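Local coordinates for protein MPT synthase subunit 2 (PDB 7L32) that probably serves as the large, catalytic subunit of molybdopterin synthase, transferring sulfur to precursor Z to make molybdopterin in molybdenum cofactor biosynthesis, at residues V86-R91 / E119-Y124. Sequence-based numbering, arbitrary orientation.
Sequences VAIVHR and EFVMDY
Val121 of helix 111-128 reaches the sheet strand 85-91 with its two methyls, one for Ile88 and one for Val86. This is helix-on-sheet packing in the alpha/beta part of the MoaE fold, where the helix lies against one face of the mixed four-stranded sheet. The closer touch is Val121 CG1 to Ile88 CD1, at 3.7 Å, and the same methyl sits 4.1 Å from Ile88 CG1, so it meets the outer arm of the isoleucine rather than its CG2 branch. Ile88 presents that arm because CG1 stands beside the backbone N (chi1 -54°), opposite the carbonyl carbon, and the chain then runs on extended to CD1 (chi2 167°). On Val121, CG1 lies opposite the backbone N (chi1 170°), while CG2 leans to Val86 CG1 at a looser 4.3 Å. All three residues are buried and no hydrogen bond joins the segments, so the contact is purely apolar; Val104 of the neighbouring strand and Ala77 of helix 65-80 also pack on Val121. Farther round the helix, Asp123 forms a salt bridge with Arg111 of the second subunit, so the helix that packs on this sheet also meets the dimer partner. Near the end of the strand, the ring of His90 stacks with Phe131, and His90 ND1 donates in the plane of its own ring to Arg91 O at 2.9 Å.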
# COMPACT_ATOMS: atom_id res chain seq x y z
N VAL A 86 -11.14 -4.60 -4.70
CA VAL A 86 -10.05 -5.39 -4.13
C VAL A 86 -9.48 -6.30 -5.20
O VAL A 86 -10.23 -6.97 -5.92
CB VAL A 86 -10.53 -6.27 -2.95
CG1 VAL A 86 -9.36 -7.11 -2.37
CG2 VAL A 86 -11.24 -5.47 -1.87
N ALA A 87 -8.14 -6.38 -5.28
CA ALA A 87 -7.48 -7.38 -6.12
C ALA A 87 -6.48 -8.15 -5.28
O ALA A 87 -5.78 -7.57 -4.45
CB ALA A 87 -6.77 -6.73 -7.33
N ILE A 88 -6.43 -9.48 -5.46
CA ILE A 88 -5.49 -10.33 -4.73
C ILE A 88 -4.84 -11.27 -5.74
O ILE A 88 -5.54 -11.94 -6.51
CB ILE A 88 -6.18 -11.16 -3.63
CG1 ILE A 88 -6.99 -10.26 -2.66
CG2 ILE A 88 -5.12 -12.03 -2.86
CD1 ILE A 88 -7.95 -11.04 -1.73
N VAL A 89 -3.50 -11.32 -5.73
CA VAL A 89 -2.76 -12.35 -6.47
C VAL A 89 -1.82 -13.03 -5.48
O VAL A 89 -1.00 -12.36 -4.84
CB VAL A 89 -1.96 -11.77 -7.65
CG1 VAL A 89 -1.28 -12.91 -8.45
CG2 VAL A 89 -2.86 -10.92 -8.58
N HIS A 90 -1.92 -14.35 -5.36
CA HIS A 90 -1.05 -15.08 -4.46
C HIS A 90 -0.31 -16.15 -5.25
O HIS A 90 -0.90 -16.81 -6.10
CB HIS A 90 -1.84 -15.71 -3.30
CG HIS A 90 -1.03 -15.97 -2.07
ND1 HIS A 90 0.07 -16.81 -2.06
CD2 HIS A 90 -1.18 -15.54 -0.79
CE1 HIS A 90 0.57 -16.86 -0.84
NE2 HIS A 90 -0.16 -16.11 -0.05
N ARG A 91 0.99 -16.29 -5.00
CA ARG A 91 1.76 -17.30 -5.71
C ARG A 91 1.84 -18.58 -4.90
O ARG A 91 1.67 -18.58 -3.67
CB ARG A 91 3.16 -16.80 -6.03
CG ARG A 91 3.16 -15.60 -6.98
CD ARG A 91 4.57 -15.15 -7.27
NE ARG A 91 5.28 -16.11 -8.11
CZ ARG A 91 6.60 -16.17 -8.21
NH1 ARG A 91 7.39 -15.37 -7.50
NH2 ARG A 91 7.15 -17.06 -9.04
N GLU A 119 -5.16 -3.53 4.67
CA GLU A 119 -4.59 -4.21 5.83
C GLU A 119 -5.53 -5.30 6.34
O GLU A 119 -5.07 -6.39 6.74
CB GLU A 119 -4.27 -3.21 6.94
CG GLU A 119 -3.63 -3.84 8.14
CD GLU A 119 -2.90 -2.84 9.06
OE1 GLU A 119 -3.22 -1.62 9.03
OE2 GLU A 119 -1.99 -3.28 9.77
N PHE A 120 -6.83 -5.02 6.36
CA PHE A 120 -7.80 -6.04 6.78
C PHE A 120 -7.69 -7.30 5.91
O PHE A 120 -7.68 -8.43 6.43
CB PHE A 120 -9.23 -5.46 6.72
CG PHE A 120 -10.31 -6.50 6.94
CD1 PHE A 120 -10.70 -6.85 8.22
CD2 PHE A 120 -10.94 -7.11 5.86
CE1 PHE A 120 -11.67 -7.86 8.44
CE2 PHE A 120 -11.91 -8.09 6.06
CZ PHE A 120 -12.29 -8.47 7.35
N VAL A 121 -7.64 -7.12 4.59
CA VAL A 121 -7.54 -8.27 3.69
C VAL A 121 -6.26 -9.05 3.96
O VAL A 121 -6.27 -10.28 4.00
CB VAL A 121 -7.64 -7.83 2.21
CG1 VAL A 121 -7.29 -8.99 1.25
CG2 VAL A 121 -9.06 -7.29 1.87
N MET A 122 -5.13 -8.35 4.15
CA MET A 122 -3.87 -9.04 4.44
C MET A 122 -3.94 -9.80 5.76
O MET A 122 -3.49 -10.96 5.85
CB MET A 122 -2.68 -8.05 4.48
CG MET A 122 -2.07 -7.73 3.08
SD MET A 122 -1.50 -9.24 2.21
CE MET A 122 -0.26 -9.81 3.36
N ASP A 123 -4.50 -9.18 6.82
CA ASP A 123 -4.61 -9.85 8.12
C ASP A 123 -5.46 -11.12 8.00
O ASP A 123 -5.11 -12.16 8.55
CB ASP A 123 -5.24 -8.92 9.15
CG ASP A 123 -4.28 -7.85 9.65
OD1 ASP A 123 -3.05 -7.97 9.46
OD2 ASP A 123 -4.79 -6.88 10.24
N TYR A 124 -6.61 -11.01 7.33
CA TYR A 124 -7.53 -12.14 7.19
C TYR A 124 -6.91 -13.22 6.30
O TYR A 124 -6.99 -14.43 6.60
CB TYR A 124 -8.84 -11.61 6.59
CG TYR A 124 -10.12 -12.40 6.71
CD1 TYR A 124 -10.14 -13.73 7.13
CD2 TYR A 124 -11.33 -11.83 6.29
CE1 TYR A 124 -11.34 -14.45 7.18
CE2 TYR A 124 -12.54 -12.55 6.35
CZ TYR A 124 -12.53 -13.86 6.79
OH TYR A 124 -13.71 -14.58 6.85